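Local coordinates for protein ATP-dependent helicase FUN30 (Saccharomyces cerevisiae S288c, PDB 5GN1) that couples ATP hydrolysis to nucleosome remodelling, promotes DNA end resection at double-strand breaks and is required for heterochromatin organisation, the piece described being the C-terminal part of its ATPase domain, at residues A[53-58]-A[310-315]; A[59-64]-A[112-117]; A[203-208]-A[275-280]. All coordinates share one frame; numbering follows the deposited sequence.

Contact 1: residues A[53-58]-A[310-315]; sequences IQYCEL and ITKDSI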
loop_
_atom_site.group_PDB
_atom_site.type_symbol
_atom_site.label_atom_id
_atom_site.label_comp_id
_atom_site.label_asym_id
_atom_site.label_seq_id
_atom_site.Cartn_x
_atom_site.Cartn_y
_atom_site.Cartn_z
ATOM N N ILE A 53 -8.103 -10.258 -13.273
ATOM C CA ILE A 53 -8.401 -9.041 -12.523
ATOM C C ILE A 53 -9.486 -9.381 -11.517
ATOM O O ILE A 53 -10.490 -10.004 -11.869
ATOM C CB ILE A 53 -8.868 -7.894 -13.442
ATOM C CG1 ILE A 53 -7.817 -7.554 -14.511
ATOM C CG2 ILE A 53 -9.313 -6.667 -12.610
ATOM C CD1 ILE A 53 -6.469 -7.196 -13.994
ATOM N N GLN A 54 -9.289 -8.992 -10.266
ATOM C CA GLN A 54 -10.316 -9.146 -9.247
ATOM C C GLN A 54 -10.729 -7.761 -8.785
ATOM O O GLN A 54 -9.903 -7.011 -8.255
ATOM C CB GLN A 54 -9.818 -9.970 -8.063
ATOM C CG GLN A 54 -10.807 -10.049 -6.912
ATOM C CD GLN A 54 -12.140 -10.670 -7.300
ATOM O OE1 GLN A 54 -12.212 -11.860 -7.589
ATOM N NE2 GLN A 54 -13.207 -9.862 -7.292
ATOM N N TYR A 55 -11.997 -7.416 -8.995
ATOM C CA TYR A 55 -12.458 -6.085 -8.641
ATOM C C TYR A 55 -12.850 -6.015 -7.170
ATOM O O TYR A 55 -13.351 -6.982 -6.592
ATOM C CB TYR A 55 -13.619 -5.657 -9.547
ATOM C CG TYR A 55 -13.143 -5.258 -10.937
ATOM C CD1 TYR A 55 -12.418 -4.089 -11.124
ATOM C CD2 TYR A 55 -13.413 -6.050 -12.056
ATOM C CE1 TYR A 55 -11.964 -3.710 -12.371
ATOM C CE2 TYR A 55 -12.967 -5.675 -13.325
ATOM C CZ TYR A 55 -12.247 -4.493 -13.474
ATOM O OH TYR A 55 -11.787 -4.084 -14.715
ATOM N N CYS A 56 -12.575 -4.861 -6.565
ATOM C CA CYS A 56 -12.823 -4.578 -5.160
ATOM C C CYS A 56 -13.661 -3.309 -5.090
ATOM O O CYS A 56 -13.641 -2.490 -6.010
ATOM C CB CYS A 56 -11.490 -4.387 -4.358
ATOM S SG CYS A 56 -10.217 -5.610 -4.782
ATOM N N GLU A 57 -14.324 -3.092 -3.992
ATOM C CA GLU A 57 -15.052 -1.870 -3.841
ATOM C C GLU A 57 -14.439 -1.045 -2.732
ATOM O O GLU A 57 -13.799 -1.552 -1.875
ATOM C CB GLU A 57 -16.465 -2.166 -3.389
ATOM C CG GLU A 57 -17.449 -2.787 -4.379
ATOM C CD GLU A 57 -17.830 -1.895 -5.567
ATOM O OE1 GLU A 57 -17.870 -2.401 -6.659
ATOM O OE2 GLU A 57 -18.089 -0.710 -5.419
ATOM N N LEU A 58 -14.668 0.238 -2.785
ATOM C CA LEU A 58 -14.358 1.134 -1.681
ATOM C C LEU A 58 -15.352 0.903 -0.549
ATOM O O LEU A 58 -16.559 1.082 -0.737
ATOM C CB LEU A 58 -14.428 2.590 -2.150
ATOM C CG LEU A 58 -13.463 3.107 -3.226
ATOM C CD1 LEU A 58 -13.957 4.425 -3.824
ATOM C CD2 LEU A 58 -12.072 3.298 -2.614
ATOM N N ILE A 310 -8.123 -4.654 -8.115
ATOM C CA ILE A 310 -8.445 -3.354 -8.692
ATOM C C ILE A 310 -9.707 -2.833 -8.026
ATOM O O ILE A 310 -10.765 -3.471 -8.108
ATOM C CB ILE A 310 -8.637 -3.428 -10.214
ATOM C CG1 ILE A 310 -7.315 -3.790 -10.881
ATOM C CG2 ILE A 310 -9.176 -2.088 -10.753
ATOM C CD1 ILE A 310 -7.286 -3.578 -12.388
ATOM N N THR A 311 -9.599 -1.681 -7.362
ATOM C CA THR A 311 -10.763 -1.048 -6.764
ATOM C C THR A 311 -11.592 -0.361 -7.848
ATOM O O THR A 311 -11.078 0.467 -8.613
ATOM C CB THR A 311 -10.344 -0.060 -5.684
ATOM O OG1 THR A 311 -9.786 -0.790 -4.573
ATOM C CG2 THR A 311 -11.561 0.729 -5.206
ATOM N N LYS A 312 -12.868 -0.732 -7.920
ATOM C CA LYS A 312 -13.785 -0.157 -8.895
ATOM C C LYS A 312 -14.144 1.271 -8.505
ATOM O O LYS A 312 -14.191 1.619 -7.320
ATOM C CB LYS A 312 -15.066 -0.990 -8.982
ATOM C CG LYS A 312 -15.234 -1.798 -10.260
ATOM C CD LYS A 312 -16.489 -2.676 -10.158
ATOM C CE LYS A 312 -17.075 -2.990 -11.522
ATOM N NZ LYS A 312 -18.435 -3.599 -11.396
ATOM N N ASP A 313 -14.418 2.096 -9.522
ATOM C CA ASP A 313 -14.803 3.496 -9.309
ATOM C C ASP A 313 -13.660 4.260 -8.640
ATOM O O ASP A 313 -13.865 5.063 -7.729
ATOM C CB ASP A 313 -16.098 3.587 -8.492
ATOM C CG ASP A 313 -16.712 4.999 -8.471
ATOM O OD1 ASP A 313 -16.471 5.805 -9.407
ATOM O OD2 ASP A 313 -17.450 5.290 -7.496
ATOM N N SER A 314 -12.433 3.977 -9.078
ATOM C CA SER A 314 -11.249 4.552 -8.467
ATOM C C SER A 314 -10.199 4.779 -9.539
ATOM O O SER A 314 -10.277 4.242 -10.647
ATOM C CB SER A 314 -10.680 3.649 -7.367
ATOM O OG SER A 314 -9.733 2.749 -7.918
ATOM N N ILE A 315 -9.184 5.559 -9.165
ATOM C CA ILE A 315 -8.051 5.844 -10.034
ATOM C C ILE A 315 -7.355 4.578 -10.522
ATOM O O ILE A 315 -6.676 4.603 -11.553
ATOM C CB ILE A 315 -7.077 6.759 -9.275
ATOM C CG1 ILE A 315 -5.957 7.242 -10.195
ATOM C CG2 ILE A 315 -6.541 6.038 -8.050
ATOM C CD1 ILE A 315 -5.142 8.358 -9.597
HETATM O O HOH W 1 -15.878 1.185 -5.226
#
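I310 and C56 are the residues through which two parallel strands are laced. The N of I310 reaches Q54 O at 3.0 Å, and its O accepts from C56 N; C56 O then takes the N of K312 at 2.7 Å, with an N-H...O angle of 171°. I310 thus bonds to the residues before and after Y55, and C56 to those before and after T311, the alternation of a parallel ladder. Around this frame the side chains sort onto two faces. On one, the CG2 branch of I310 lies 3.6 Å from CE1 of the Y55 ring, the two side chains running alongside each other, while CD1 of I310 meets CG2 of I53. That same I53 methyl rests over one face of the tyrosine ring, displaced toward its rim. The side chains of K312 and Y55 cross at about a right angle, K312 CG 3.7 Å from Y55 CD1; NZ lies too far from the ring for more than a weak attraction. On the other face OG1 of T311 stands anti to the carbonyl carbon (chi1 -68°), which leaves CG2 to pack on CG of L58 at 3.6 Å. The hydroxyl itself is held by the carbonyl of S111. A water ties the ends together, accepting from L58 N and donating to K312 O and to E57 OE2. Farther out, S314 OG donates to T311 O and also caps E316 N, joining the strand end to helix 315-322. Residues of this helix touch I53, I310 and K312, whereas K186 and A189 of helix 185-200 meet C56. Strand 49-56 is thus docked as an edge strand on 304-311, extending the helix-flanked parallel sheet of a RecA-like helicase lobe.

Contact 2: residues A[59-64]-A[112-117]; sequences NAIQKK and LHPLLF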
loop_
_atom_site.group_PDB
_atom_site.type_symbol
_atom_site.label_atom_id
_atom_site.label_comp_id
_atom_site.label_asym_id
_atom_site.label_seq_id
_atom_site.Cartn_x
_atom_site.Cartn_y
_atom_site.Cartn_z
ATOM N N ASN A 59 -14.875 0.524 0.630
ATOM C CA ASN A 59 -15.820 0.441 1.731
ATOM C C ASN A 59 -16.209 1.860 2.174
ATOM O O ASN A 59 -15.821 2.866 1.563
ATOM C CB ASN A 59 -15.268 -0.452 2.847
ATOM C CG ASN A 59 -14.169 0.210 3.705
ATOM O OD1 ASN A 59 -13.818 1.381 3.552
ATOM N ND2 ASN A 59 -13.611 -0.581 4.612
ATOM N N ALA A 60 -17.034 1.949 3.217
ATOM C CA ALA A 60 -17.572 3.247 3.623
ATOM C C ALA A 60 -16.464 4.202 4.057
ATOM O O ALA A 60 -16.445 5.373 3.651
ATOM C CB ALA A 60 -18.589 3.064 4.748
ATOM N N ILE A 61 -15.537 3.719 4.891
ATOM C CA ILE A 61 -14.429 4.549 5.361
ATOM C C ILE A 61 -13.586 5.033 4.191
ATOM O O ILE A 61 -13.181 6.204 4.141
ATOM C CB ILE A 61 -13.562 3.778 6.372
ATOM C CG1 ILE A 61 -14.411 3.051 7.410
ATOM C CG2 ILE A 61 -12.561 4.721 7.021
ATOM C CD1 ILE A 61 -13.653 1.917 8.102
ATOM N N GLN A 62 -13.294 4.136 3.234
ATOM C CA GLN A 62 -12.512 4.518 2.062
ATOM C C GLN A 62 -13.254 5.528 1.203
ATOM O O GLN A 62 -12.644 6.460 0.668
ATOM C CB GLN A 62 -12.174 3.289 1.211
ATOM C CG GLN A 62 -11.287 2.246 1.871
ATOM C CD GLN A 62 -11.187 1.001 1.006
ATOM O OE1 GLN A 62 -11.977 0.064 1.157
ATOM N NE2 GLN A 62 -10.263 1.015 0.054
ATOM N N LYS A 63 -14.563 5.334 1.023
ATOM C CA LYS A 63 -15.340 6.263 0.209
ATOM C C LYS A 63 -15.245 7.683 0.758
ATOM O O LYS A 63 -15.082 8.639 -0.005
ATOM C CB LYS A 63 -16.799 5.802 0.145
ATOM C CG LYS A 63 -17.480 6.025 -1.205
ATOM C CD LYS A 63 -18.890 5.415 -1.232
ATOM C CE LYS A 63 -18.907 3.946 -0.750
ATOM N NZ LYS A 63 -18.464 2.936 -1.778
ATOM N N LYS A 64 -15.341 7.835 2.084
ATOM C CA LYS A 64 -15.220 9.155 2.703
ATOM C C LYS A 64 -13.856 9.779 2.423
ATOM O O LYS A 64 -13.762 10.957 2.050
ATOM C CB LYS A 64 -15.462 9.050 4.211
ATOM C CG LYS A 64 -16.931 8.835 4.586
ATOM C CD LYS A 64 -17.197 9.224 6.042
ATOM C CE LYS A 64 -18.592 8.814 6.500
ATOM N NZ LYS A 64 -18.834 9.175 7.928
ATOM N N LEU A 112 -6.494 1.677 -1.555
ATOM C CA LEU A 112 -5.841 0.529 -0.925
ATOM C C LEU A 112 -6.298 0.287 0.506
ATOM O O LEU A 112 -6.708 -0.830 0.843
ATOM C CB LEU A 112 -4.316 0.713 -0.946
ATOM C CG LEU A 112 -3.756 0.832 -2.351
ATOM C CD1 LEU A 112 -2.237 1.085 -2.351
ATOM C CD2 LEU A 112 -4.135 -0.415 -3.150
ATOM N N HIS A 113 -6.197 1.302 1.374
ATOM C CA HIS A 113 -6.432 1.082 2.793
ATOM C C HIS A 113 -6.588 2.382 3.577
ATOM O O HIS A 113 -5.750 3.288 3.456
ATOM C CB HIS A 113 -5.286 0.259 3.394
ATOM C CG HIS A 113 -5.707 -0.550 4.572
ATOM N ND1 HIS A 113 -6.102 0.024 5.758
ATOM C CD2 HIS A 113 -5.827 -1.889 4.738
ATOM C CE1 HIS A 113 -6.448 -0.925 6.609
ATOM N NE2 HIS A 113 -6.298 -2.094 6.010
ATOM N N PRO A 114 -7.650 2.508 4.381
ATOM C CA PRO A 114 -7.810 3.708 5.227
ATOM C C PRO A 114 -6.642 3.980 6.144
ATOM O O PRO A 114 -6.374 5.150 6.456
ATOM C CB PRO A 114 -9.070 3.395 6.045
ATOM C CG PRO A 114 -9.873 2.479 5.161
ATOM C CD PRO A 114 -8.857 1.660 4.376
ATOM N N LEU A 115 -5.949 2.944 6.619
ATOM C CA LEU A 115 -4.892 3.195 7.593
ATOM C C LEU A 115 -3.642 3.778 6.966
ATOM O O LEU A 115 -2.649 3.947 7.668
ATOM C CB LEU A 115 -4.531 1.910 8.350
ATOM C CG LEU A 115 -5.670 1.299 9.180
ATOM C CD1 LEU A 115 -5.161 0.094 9.992
ATOM C CD2 LEU A 115 -6.334 2.346 10.076
ATOM N N LEU A 116 -3.663 4.060 5.665
ATOM C CA LEU A 116 -2.629 4.845 5.009
ATOM C C LEU A 116 -2.852 6.339 5.190
ATOM O O LEU A 116 -2.148 7.142 4.569
ATOM C CB LEU A 116 -2.579 4.511 3.513
ATOM C CG LEU A 116 -2.232 3.065 3.154
ATOM C CD1 LEU A 116 -2.463 2.834 1.656
ATOM C CD2 LEU A 116 -0.797 2.738 3.585
ATOM N N PHE A 117 -3.830 6.704 6.013
ATOM C CA PHE A 117 -4.208 8.086 6.272
ATOM C C PHE A 117 -4.370 8.261 7.771
ATOM O O PHE A 117 -4.564 7.295 8.508
ATOM C CB PHE A 117 -5.530 8.468 5.579
ATOM C CG PHE A 117 -5.468 8.414 4.084
ATOM C CD1 PHE A 117 -5.600 7.206 3.419
ATOM C CD2 PHE A 117 -5.284 9.570 3.342
ATOM C CE1 PHE A 117 -5.532 7.141 2.043
ATOM C CE2 PHE A 117 -5.218 9.514 1.958
ATOM C CZ PHE A 117 -5.348 8.302 1.310
#
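A capping box opens helix 60-82, and its second member, Q62, presses along P114 of the loop that follows helix 100-110. CG of Q62 sits 3.5 Å from CD of the proline, their side chains crossing at a slant. One residue earlier, I61 approaches at about a right angle and sets CG2 3.9 Å from P114 CB. In the box itself, Q62 N donates to N59 OD1 at 2.8 Å, and N59 N returns a bond to Q62 OE1 from well above the carbonyl plane, 52° out of it. Beyond CG the glutamine chain runs extended (chi2 172°), which carries its amide past the proline ring: OE1 also accepts from G185 N, at the start of helix 185-200, and NE2 donates to A110 O. P114 begins a short 3-10 turn, 114-116, with H113 ND1 receiving L115 N in the plane of its ring, 3.0 Å away. An alanine at Q62 would remove both the methylene wall against P114 and the amide, and would probably leave N59 N, G185 N and A110 O without this partner. H113 is anchored in turn through NE2 to the carbonyl of W181, while L112 packs against K186 of helix 185-200 and V214 of helix 212-224.

Contact 3: residues A[203-208]-A[275-280]; sequences EKVLIF and NVIIFD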
loop_
_atom_site.group_PDB
_atom_site.type_symbol
_atom_site.label_atom_id
_atom_site.label_comp_id
_atom_site.label_asym_id
_atom_site.label_seq_id
_atom_site.Cartn_x
_atom_site.Cartn_y
_atom_site.Cartn_z
ATOM N N GLU A 203 -2.227 -24.474 -1.730
ATOM C CA GLU A 203 -1.095 -23.962 -2.482
ATOM C C GLU A 203 -0.470 -22.765 -1.760
ATOM O O GLU A 203 -0.988 -22.275 -0.754
ATOM C CB GLU A 203 -1.531 -23.592 -3.914
ATOM C CG GLU A 203 -1.811 -24.828 -4.811
ATOM C CD GLU A 203 -2.436 -24.479 -6.171
ATOM O OE1 GLU A 203 -2.864 -23.316 -6.365
ATOM O OE2 GLU A 203 -2.484 -25.368 -7.061
ATOM N N LYS A 204 0.668 -22.313 -2.283
ATOM C CA LYS A 204 1.382 -21.150 -1.790
ATOM C C LYS A 204 1.159 -19.965 -2.726
ATOM O O LYS A 204 0.729 -20.125 -3.872
ATOM C CB LYS A 204 2.869 -21.455 -1.654
ATOM C CG LYS A 204 3.162 -22.596 -0.686
ATOM C CD LYS A 204 4.549 -22.434 -0.110
ATOM C CE LYS A 204 4.837 -23.484 0.955
ATOM N NZ LYS A 204 5.979 -23.088 1.837
ATOM N N VAL A 205 1.460 -18.768 -2.229
ATOM C CA VAL A 205 1.139 -17.546 -2.958
ATOM C C VAL A 205 2.181 -16.477 -2.642
ATOM O O VAL A 205 2.656 -16.369 -1.508
ATOM C CB VAL A 205 -0.299 -17.062 -2.636
ATOM C CG1 VAL A 205 -0.482 -16.776 -1.134
ATOM C CG2 VAL A 205 -0.669 -15.842 -3.494
ATOM N N LEU A 206 2.536 -15.692 -3.666
ATOM C CA LEU A 206 3.317 -14.464 -3.508
ATOM C C LEU A 206 2.384 -13.259 -3.563
ATOM O O LEU A 206 1.536 -13.175 -4.454
ATOM C CB LEU A 206 4.366 -14.321 -4.609
ATOM C CG LEU A 206 5.190 -15.568 -4.934
ATOM C CD1 LEU A 206 6.173 -15.276 -6.067
ATOM C CD2 LEU A 206 5.890 -16.043 -3.666
ATOM N N ILE A 207 2.543 -12.329 -2.623
ATOM C CA ILE A 207 1.786 -11.073 -2.631
ATOM C C ILE A 207 2.772 -9.926 -2.837
ATOM O O ILE A 207 3.730 -9.783 -2.067
ATOM C CB ILE A 207 0.979 -10.873 -1.341
ATOM C CG1 ILE A 207 0.143 -12.118 -1.050
ATOM C CG2 ILE A 207 0.056 -9.639 -1.486
ATOM C CD1 ILE A 207 -0.671 -12.039 0.233
ATOM N N PHE A 208 2.543 -9.116 -3.877
ATOM C CA PHE A 208 3.410 -7.990 -4.216
ATOM C C PHE A 208 2.699 -6.660 -3.988
ATOM O O PHE A 208 1.516 -6.520 -4.317
ATOM C CB PHE A 208 3.841 -8.050 -5.685
ATOM C CG PHE A 208 4.810 -9.131 -5.983
ATOM C CD1 PHE A 208 6.160 -8.939 -5.766
ATOM C CD2 PHE A 208 4.374 -10.346 -6.502
ATOM C CE1 PHE A 208 7.072 -9.953 -6.046
ATOM C CE2 PHE A 208 5.274 -11.357 -6.795
ATOM C CZ PHE A 208 6.624 -11.162 -6.568
ATOM N N ASN A 275 0.864 -19.192 -7.282
ATOM C CA ASN A 275 -0.124 -18.126 -7.268
ATOM C C ASN A 275 0.567 -16.809 -6.965
ATOM O O ASN A 275 1.515 -16.761 -6.177
ATOM C CB ASN A 275 -1.223 -18.374 -6.243
ATOM C CG ASN A 275 -1.958 -19.666 -6.509
ATOM O OD1 ASN A 275 -2.942 -19.692 -7.252
ATOM N ND2 ASN A 275 -1.484 -20.744 -5.908
ATOM N N VAL A 276 0.087 -15.745 -7.602
ATOM C CA VAL A 276 0.647 -14.414 -7.438
ATOM C C VAL A 276 -0.516 -13.441 -7.309
ATOM O O VAL A 276 -1.438 -13.465 -8.129
ATOM C CB VAL A 276 1.566 -14.024 -8.617
ATOM C CG1 VAL A 276 2.003 -12.561 -8.461
ATOM C CG2 VAL A 276 2.795 -14.936 -8.674
ATOM N N ILE A 277 -0.492 -12.614 -6.266
ATOM C CA ILE A 277 -1.478 -11.569 -6.060
ATOM C C ILE A 277 -0.754 -10.241 -6.156
ATOM O O ILE A 277 0.193 -9.990 -5.398
ATOM C CB ILE A 277 -2.192 -11.708 -4.711
ATOM C CG1 ILE A 277 -2.892 -13.067 -4.627
ATOM C CG2 ILE A 277 -3.188 -10.572 -4.526
ATOM C CD1 ILE A 277 -3.580 -13.287 -3.319
ATOM N N ILE A 278 -1.182 -9.407 -7.101
ATOM C CA ILE A 278 -0.659 -8.054 -7.261
ATOM C C ILE A 278 -1.598 -7.173 -6.452
ATOM O O ILE A 278 -2.737 -6.929 -6.864
ATOM C CB ILE A 278 -0.611 -7.634 -8.733
ATOM C CG1 ILE A 278 0.172 -8.648 -9.560
ATOM C CG2 ILE A 278 0.026 -6.250 -8.884
ATOM C CD1 ILE A 278 1.617 -8.699 -9.206
ATOM N N PHE A 279 -1.158 -6.751 -5.260
ATOM C CA PHE A 279 -2.081 -6.022 -4.396
ATOM C C PHE A 279 -2.408 -4.659 -4.986
ATOM O O PHE A 279 -3.530 -4.162 -4.824
ATOM C CB PHE A 279 -1.504 -5.888 -2.993
ATOM C CG PHE A 279 -2.504 -5.445 -1.958
ATOM C CD1 PHE A 279 -3.320 -6.372 -1.318
ATOM C CD2 PHE A 279 -2.618 -4.103 -1.610
ATOM C CE1 PHE A 279 -4.245 -5.966 -0.363
ATOM C CE2 PHE A 279 -3.529 -3.691 -0.642
ATOM C CZ PHE A 279 -4.341 -4.626 -0.018
ATOM N N ASP A 280 -1.464 -4.067 -5.708
ATOM C CA ASP A 280 -1.671 -2.769 -6.336
ATOM C C ASP A 280 -0.776 -2.726 -7.561
ATOM O O ASP A 280 0.398 -3.103 -7.488
ATOM C CB ASP A 280 -1.357 -1.619 -5.362
ATOM C CG ASP A 280 -0.017 -1.801 -4.646
ATOM O OD1 ASP A 280 1.022 -1.417 -5.231
ATOM O OD2 ASP A 280 -0.009 -2.351 -3.510
HETATM O O HOH W 2 -3.932 -22.065 -8.427
#
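N275 ND2 spends both its hydrogens on the facing strand's approach, one on E203 OE1 at 3.0 Å and one on K204 O at 3.1 Å. The first bond is almost straight (177°) and lies in the plane of the amide, yet it meets the carboxylate from above its plane. With CG of N275 anti to the carbonyl carbon (chi1 -59°), the amide is brought across to these acceptors and fixed against rotation; a water lies close to both E203 OE1 and N275 OD1. From here a parallel ladder runs on: L206 N to N275 O, I277 N to L206 O at 2.8 Å, F208 N to I277 O, and finally F279 N to F208 O. Side chains fill both faces. V205 CG2 packs on I277 CG1 at 3.7 Å, on the side where L190, L193 and L194 of helix 185-200 cover I277. On the reverse side the edge of the F208 ring receives V276 CG1, 3.8 Å from CD2. Past the strand, D280 bonds S209 OG and L210 N, tying the two strand ends to each other. Strands 205-209 and 275-278 form the middle pair of a six-stranded parallel sheet, the buried, largely apolar centre characteristic of the RecA-like C-terminal lobe of SNF2-family helicases.

Two of the three contacts are strand pairings within a single sheet: contact 1 joins strands 49-56 and 304-311 at one edge, contact 3 the central strands 205-209 and 275-278, and 304-311 is the neighbour of 275-278. Their centres lie about 17 Å apart, their nearest atoms about 6 Å. Contact 2 is in helices and loops beyond the sheet, about 13 Å between centres from contact 1, which it meets where K63 NZ probably bonds L58 O, and about 22 Å from contact 3, touched through L112 and D280. The strands paired in contact 1, from the two ends of this span of chain, lie side by side, with contacts 2 and 3 falling between them in sequence.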